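Local coordinates for protein acetate kinase (Entamoeba histolytica, PDB 4H0O) that is an acetate kinase of the ASKHA superfamily that probably interconverts acetate and acetyl phosphate, with pyrophosphate in place of ATP as the phosphoryl-exchange partner, at residues K142-P145 with T146-Q149; H184-S187 with Y188-V191; I262-V265 with V266-L269. One frame throughout, in Å; residues are numbered along the deposited sequence.

Interaction 1: K142-P145 with T146-Q149; sequences KELP and TTRQ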
loop_
_atom_site.group_PDB
_atom_site.type_symbol
_atom_site.label_atom_id
_atom_site.label_comp_id
_atom_site.label_asym_id
_atom_site.label_seq_id
_atom_site.Cartn_x
_atom_site.Cartn_y
_atom_site.Cartn_z
ATOM N N LYS B 142 12.413 40.924 -7.947
ATOM C CA LYS B 142 12.281 42.376 -8.021
ATOM C C LYS B 142 13.491 43.106 -7.444
ATOM O O LYS B 142 13.965 44.086 -8.021
ATOM C CB LYS B 142 11.007 42.835 -7.309
ATOM C CG LYS B 142 10.717 44.316 -7.491
ATOM C CD LYS B 142 9.665 44.818 -6.517
ATOM C CE LYS B 142 9.447 46.316 -6.682
ATOM N NZ LYS B 142 8.568 46.876 -5.619
ATOM N N GLU B 143 13.983 42.628 -6.306
ATOM C CA GLU B 143 15.117 43.259 -5.635
ATOM C C GLU B 143 16.442 42.899 -6.300
ATOM O O GLU B 143 17.413 43.649 -6.203
ATOM C CB GLU B 143 15.145 42.881 -4.152
ATOM C CG GLU B 143 13.936 43.368 -3.369
ATOM C CD GLU B 143 13.819 44.880 -3.359
ATOM O OE1 GLU B 143 14.837 45.559 -3.108
ATOM O OE2 GLU B 143 12.706 45.392 -3.604
ATOM N N LEU B 144 16.479 41.750 -6.971
ATOM C CA LEU B 144 17.657 41.338 -7.735
ATOM C C LEU B 144 17.283 40.979 -9.178
ATOM O O LEU B 144 17.398 39.822 -9.584
ATOM C CB LEU B 144 18.359 40.159 -7.050
ATOM C CG LEU B 144 18.856 40.409 -5.624
ATOM C CD1 LEU B 144 19.413 39.142 -4.977
ATOM C CD2 LEU B 144 19.908 41.497 -5.626
ATOM N N PRO B 145 16.841 41.978 -9.963
ATOM C CA PRO B 145 16.296 41.701 -11.298
ATOM C C PRO B 145 17.359 41.477 -12.371
ATOM O O PRO B 145 17.010 41.099 -13.492
ATOM C CB PRO B 145 15.481 42.958 -11.605
ATOM C CG PRO B 145 16.200 44.042 -10.877
ATOM C CD PRO B 145 16.800 43.417 -9.641
ATOM N N THR B 146 18.624 41.707 -12.036
ATOM C CA THR B 146 19.720 41.416 -12.956
ATOM C C THR B 146 20.486 40.179 -12.491
ATOM O O THR B 146 21.672 40.018 -12.790
ATOM C CB THR B 146 20.701 42.599 -13.074
ATOM O OG1 THR B 146 21.565 42.626 -11.931
ATOM C CG2 THR B 146 19.944 43.916 -13.175
ATOM N N THR B 147 19.798 39.309 -11.757
ATOM C CA THR B 147 20.421 38.117 -11.194
ATOM C C THR B 147 19.668 36.857 -11.600
ATOM O O THR B 147 18.456 36.757 -11.398
ATOM C CB THR B 147 20.487 38.203 -9.661
ATOM O OG1 THR B 147 21.247 39.357 -9.286
ATOM C CG2 THR B 147 21.142 36.963 -9.078
ATOM N N ARG B 148 20.391 35.903 -12.181
ATOM C CA ARG B 148 19.802 34.633 -12.591
ATOM C C ARG B 148 19.242 33.900 -11.373
ATOM O O ARG B 148 19.915 33.781 -10.344
ATOM C CB ARG B 148 20.852 33.767 -13.290
ATOM C CG ARG B 148 21.618 34.486 -14.393
ATOM C CD ARG B 148 20.732 34.767 -15.595
ATOM N NE ARG B 148 20.526 33.575 -16.411
ATOM C CZ ARG B 148 19.356 33.210 -16.925
ATOM N NH1 ARG B 148 18.272 33.944 -16.703
ATOM N NH2 ARG B 148 19.266 32.108 -17.660
ATOM N N GLN B 149 18.003 33.432 -11.479
ATOM C CA GLN B 149 17.367 32.716 -10.377
ATOM C C GLN B 149 16.716 31.432 -10.877
ATOM O O GLN B 149 16.280 31.353 -12.032
ATOM C CB GLN B 149 16.346 33.612 -9.661
ATOM C CG GLN B 149 16.919 34.963 -9.229
ATOM C CD GLN B 149 16.072 35.680 -8.195
ATOM O OE1 GLN B 149 15.366 35.052 -7.402
ATOM N NE2 GLN B 149 16.147 37.008 -8.192
#

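Interaction 2: H184-S187 with Y188-V191; sequences HGLS and YEYV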
loop_
_atom_site.group_PDB
_atom_site.type_symbol
_atom_site.label_atom_id
_atom_site.label_comp_id
_atom_site.label_asym_id
_atom_site.label_seq_id
_atom_site.Cartn_x
_atom_site.Cartn_y
_atom_site.Cartn_z
ATOM N N HIS B 184 9.767 14.526 -2.219
ATOM C CA HIS B 184 11.166 14.371 -1.809
ATOM C C HIS B 184 12.082 14.168 -3.019
ATOM O O HIS B 184 13.168 13.597 -2.892
ATOM C CB HIS B 184 11.333 13.205 -0.823
ATOM C CG HIS B 184 10.453 13.294 0.382
ATOM N ND1 HIS B 184 9.862 12.189 0.959
ATOM C CD2 HIS B 184 10.062 14.358 1.128
ATOM C CE1 HIS B 184 9.147 12.566 2.002
ATOM N NE2 HIS B 184 9.250 13.878 2.126
ATOM N N GLY B 185 11.640 14.644 -4.182
ATOM C CA GLY B 185 12.356 14.425 -5.428
ATOM C C GLY B 185 13.755 15.014 -5.436
ATOM O O GLY B 185 14.691 14.402 -5.955
ATOM N N LEU B 186 13.895 16.198 -4.849
ATOM C CA LEU B 186 15.178 16.891 -4.792
ATOM C C LEU B 186 16.182 16.144 -3.915
ATOM O O LEU B 186 17.367 16.057 -4.243
ATOM C CB LEU B 186 14.974 18.320 -4.283
ATOM C CG LEU B 186 14.153 19.235 -5.194
ATOM C CD1 LEU B 186 13.816 20.548 -4.497
ATOM C CD2 LEU B 186 14.909 19.498 -6.484
ATOM N N SER B 187 15.699 15.608 -2.799
ATOM C CA SER B 187 16.516 14.787 -1.913
ATOM C C SER B 187 17.038 13.542 -2.645
ATOM O O SER B 187 18.223 13.206 -2.561
ATOM C CB SER B 187 15.692 14.387 -0.685
ATOM O OG SER B 187 16.383 13.472 0.142
ATOM N N TYR B 188 16.148 12.878 -3.377
ATOM C CA TYR B 188 16.506 11.677 -4.127
ATOM C C TYR B 188 17.566 11.933 -5.199
ATOM O O TYR B 188 18.566 11.217 -5.262
ATOM C CB TYR B 188 15.254 11.042 -4.748
ATOM C CG TYR B 188 14.353 10.371 -3.737
ATOM C CD1 TYR B 188 14.878 9.522 -2.775
ATOM C CD2 TYR B 188 12.982 10.592 -3.738
ATOM C CE1 TYR B 188 14.070 8.906 -1.848
ATOM C CE2 TYR B 188 12.162 9.976 -2.811
ATOM C CZ TYR B 188 12.718 9.136 -1.867
ATOM O OH TYR B 188 11.925 8.517 -0.930
ATOM N N GLU B 189 17.358 12.943 -6.043
ATOM C CA GLU B 189 18.318 13.205 -7.116
ATOM C C GLU B 189 19.638 13.764 -6.590
ATOM O O GLU B 189 20.677 13.631 -7.238
ATOM C CB GLU B 189 17.728 14.080 -8.234
ATOM C CG GLU B 189 17.077 15.372 -7.790
ATOM C CD GLU B 189 16.330 16.055 -8.928
ATOM O OE1 GLU B 189 16.885 16.124 -10.048
ATOM O OE2 GLU B 189 15.188 16.517 -8.703
ATOM N N TYR B 190 19.605 14.364 -5.404
ATOM C CA TYR B 190 20.841 14.791 -4.759
ATOM C C TYR B 190 21.638 13.580 -4.287
ATOM O O TYR B 190 22.851 13.505 -4.495
ATOM C CB TYR B 190 20.565 15.713 -3.572
ATOM C CG TYR B 190 21.826 16.090 -2.820
ATOM C CD1 TYR B 190 22.642 17.117 -3.271
ATOM C CD2 TYR B 190 22.201 15.416 -1.662
ATOM C CE1 TYR B 190 23.797 17.467 -2.591
ATOM C CE2 TYR B 190 23.358 15.755 -0.979
ATOM C CZ TYR B 190 24.149 16.783 -1.450
ATOM O OH TYR B 190 25.296 17.132 -0.777
ATOM N N VAL B 191 20.953 12.648 -3.630
ATOM C CA VAL B 191 21.590 11.438 -3.120
ATOM C C VAL B 191 22.151 10.591 -4.261
ATOM O O VAL B 191 23.301 10.156 -4.212
ATOM C CB VAL B 191 20.617 10.605 -2.262
ATOM C CG1 VAL B 191 21.189 9.224 -1.992
ATOM C CG2 VAL B 191 20.322 11.320 -0.950
#

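Interaction 3: I262-V265 with V266-L269; sequences IEKV and VDIL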
loop_
_atom_site.group_PDB
_atom_site.type_symbol
_atom_site.label_atom_id
_atom_site.label_comp_id
_atom_site.label_asym_id
_atom_site.label_seq_id
_atom_site.Cartn_x
_atom_site.Cartn_y
_atom_site.Cartn_z
ATOM N N ILE B 262 -15.859 15.466 7.097
ATOM C CA ILE B 262 -14.725 15.515 6.174
ATOM C C ILE B 262 -13.453 16.156 6.739
ATOM O O ILE B 262 -12.399 15.517 6.787
ATOM C CB ILE B 262 -15.107 16.235 4.858
ATOM C CG1 ILE B 262 -16.293 15.532 4.187
ATOM C CG2 ILE B 262 -13.919 16.294 3.908
ATOM C CD1 ILE B 262 -16.854 16.272 2.982
ATOM N N GLU B 263 -13.549 17.418 7.146
ATOM C CA GLU B 263 -12.375 18.178 7.568
ATOM C C GLU B 263 -11.667 17.603 8.800
ATOM O O GLU B 263 -10.441 17.664 8.900
ATOM C CB GLU B 263 -12.734 19.649 7.792
ATOM C CG GLU B 263 -12.978 20.437 6.506
ATOM C CD GLU B 263 -14.385 20.261 5.951
ATOM O OE1 GLU B 263 -15.265 19.746 6.678
ATOM O OE2 GLU B 263 -14.609 20.641 4.782
ATOM N N LYS B 264 -12.435 17.044 9.730
ATOM C CA LYS B 264 -11.853 16.434 10.923
ATOM C C LYS B 264 -11.043 15.190 10.556
ATOM O O LYS B 264 -9.976 14.948 11.120
ATOM C CB LYS B 264 -12.946 16.083 11.939
ATOM C CG LYS B 264 -12.439 15.419 13.218
ATOM C CD LYS B 264 -11.450 16.306 13.976
ATOM C CE LYS B 264 -10.912 15.608 15.225
ATOM N NZ LYS B 264 -9.876 16.421 15.932
ATOM N N VAL B 265 -11.546 14.412 9.598
ATOM C CA VAL B 265 -10.840 13.222 9.132
ATOM C C VAL B 265 -9.499 13.588 8.505
ATOM O O VAL B 265 -8.480 12.938 8.770
ATOM C CB VAL B 265 -11.687 12.420 8.129
ATOM C CG1 VAL B 265 -10.834 11.398 7.393
ATOM C CG2 VAL B 265 -12.817 11.727 8.849
ATOM N N VAL B 266 -9.501 14.634 7.684
ATOM C CA VAL B 266 -8.271 15.107 7.056
ATOM C C VAL B 266 -7.239 15.492 8.111
ATOM O O VAL B 266 -6.067 15.136 7.995
ATOM C CB VAL B 266 -8.519 16.302 6.121
ATOM C CG1 VAL B 266 -7.204 16.811 5.565
ATOM C CG2 VAL B 266 -9.455 15.909 4.988
ATOM N N ASP B 267 -7.683 16.196 9.146
ATOM C CA ASP B 267 -6.796 16.604 10.230
ATOM C C ASP B 267 -6.238 15.402 10.989
ATOM O O ASP B 267 -5.055 15.366 11.329
ATOM C CB ASP B 267 -7.524 17.542 11.194
ATOM C CG ASP B 267 -6.640 18.010 12.332
ATOM O OD1 ASP B 267 -5.726 18.823 12.080
ATOM O OD2 ASP B 267 -6.858 17.567 13.479
ATOM N N ILE B 268 -7.095 14.421 11.254
ATOM C CA ILE B 268 -6.695 13.223 11.995
ATOM C C ILE B 268 -5.612 12.429 11.256
ATOM O O ILE B 268 -4.589 12.058 11.843
ATOM C CB ILE B 268 -7.903 12.307 12.285
ATOM C CG1 ILE B 268 -8.852 12.963 13.293
ATOM C CG2 ILE B 268 -7.441 10.968 12.818
ATOM C CD1 ILE B 268 -10.227 12.293 13.385
ATOM N N LEU B 269 -5.836 12.179 9.966
ATOM C CA LEU B 269 -4.924 11.368 9.160
ATOM C C LEU B 269 -3.611 12.083 8.824
ATOM O O LEU B 269 -2.603 11.435 8.538
ATOM C CB LEU B 269 -5.620 10.900 7.874
ATOM C CG LEU B 269 -6.881 10.053 8.061
ATOM C CD1 LEU B 269 -7.443 9.581 6.726
ATOM C CD2 LEU B 269 -6.598 8.863 8.966
#

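Interaction 1: K142-P145 with T146-Q149
The backbone carbonyl of Leu144 is the polar centre of this turn and meets both Thr147 and Gln149. Residues Leu144 to Thr147 form a type I beta turn. It links the end of helix 129-143 to strand 148-153. Two hydrogen bonds converge on Leu144 O. The first comes from Thr147 N, 3.3 Å from Leu144 O, with an N-H...O angle of 136°. This donor stands above the carbonyl plane, 58° out of it. The second is weak and runs from Gln149 NE2, 3.4 Å from Leu144 O. Gln149 NE2 also donates to Ser140 O, and its OE1 is bonded to His96, so the amide is fixed at both ends.

The van der Waals contacts are few. Leu144 CB lies 3.7 Å from Thr147 OG1 and 3.9 Å from Thr147 CB. OG1 is anti to the carbonyl carbon and beside the backbone N, with chi1 -59°, which turns it to the Leu144 side. Pro145 and Thr146 form the exposed corner of the turn. Leu144 turns its side chain to Ile81 and Lys85 of helix 73-86, and to Val94 of strand 93-98.

Leu144 is the first residue to leave the helical conformation, and its carbonyl is taken up by the turn. Within the turn itself, backbone and amide bonds do more than side-chain packing. The buried Gln149 amide ties the new strand to the last turn of the helix and to the neighbouring strand.

Interaction 2: H184-S187 with Y188-V191
Tyr188 N donates to His184 O at 3.1 Å and opens the first turn of helix 185-195. His184 is the N-cap residue. Three more i to i+4 bonds follow, each 3.0 Å long: Glu189 N to Gly185 O, Tyr190 N to Leu186 O and Val191 N to Ser187 O. The bond from Glu189 is the straightest of the four, with an N-H...O angle of 168°. At the helix start, Asp154, the predicted proton donor or acceptor, takes a bond from His184 N on OD2 and a weak one from Leu186 N on OD1.

His184, a predicted transition-state stabiliser, has its CB 3.9 Å from Tyr188 CE2. Its imidazole leads away from residues 188-191, stacks on the ring of His210 and bonds Ser217 OG through ND1. Tyr188 OH reaches the same Ser217 OG. Both side chains thus anchor the helix start to the strand 216-222. Ser187 OG has His210 and Asn388 as partners.

The Tyr188 ring comes closest to His184 O, which lies 3.1 Å from Tyr188 CD2. Leu186 and Glu189 run side by side, with Leu186 CD2 3.7 Å from Glu189 OE2. CG of Glu189 sits between its own backbone N and carbonyl carbon, with chi1 52°. This folds the chain back along the helix, and CG comes 3.2 Å from Gly185 O. Leu186 and Tyr190 both pack on Val393 of helix 390-402. On the next turn, Val191 CG2 approaches to 3.2 Å from Ser187 O.

Interaction 3: I262-V265 with V266-L269
The carboxylate of Asp267 lies near the ammonium group of Lys264, and it is the one flat side-chain group taking part; no ring is involved. Asp267 OD2 lies 4.1 Å from Lys264 NZ, beyond salt-bridge range. The two side chains approach each other at a slant. The salt bridge of OD2 is instead with Lys272, so Lys264 probably adds only a longer-range attraction.

The other flat groups are the peptides of helix 262-271. Their carbonyls receive i to i+4 bonds. Val266 N reaches Ile262 O at 3.2 Å. Leu269 N meets Val265 O at 3.0 Å. Asp267 N and Ile268 N bond Glu263 O and Lys264 O in the same pattern.

The aliphatic contacts lie along the helix flanks. Lys264 leaves the backbone with CG anti to N, then bends at chi2 (60°). Its methylenes cross Ile268 at about a right angle, with CG 3.8 Å and CE 3.9 Å from Ile268 CD1. Ile268 CG1 also approaches Lys264 O, at 3.2 Å. Val265 and Leu269 lie side by side and point the same way, with Val265 CG1 3.9 Å from Leu269 CD1.

Val265 packs on Met256, Ile257 and Val260 of helix 251-260, and on Ile254 of the second subunit. Ile268 meets Tyr174 and Leu269 meets Ile170, both of the second subunit. Leu269 also bonds Cys245 through the backbone and touches Leu236. Helix 262-271 thus packs against both helix 251-260 and the second subunit.

Interaction 2 is buried near the centre of the chain, whereas interaction 1 lies at the surface and interaction 3 is partly buried at the dimer interface. Interactions 2 and 3 each stay within a single helix and share the i to i+4 backbone pattern. Interaction 1 instead joins a helix end to a strand through a turn. Their side-chain chemistry differs with place. Residues 184-191 carry polar groups used around the predicted active site, residues 262-269 give mostly aliphatic surface to the second subunit, and residues 142-149 rely on a shared carbonyl. Interactions 1 and 3 are farthest apart, with centres 41 Å from each other, and no pair touches.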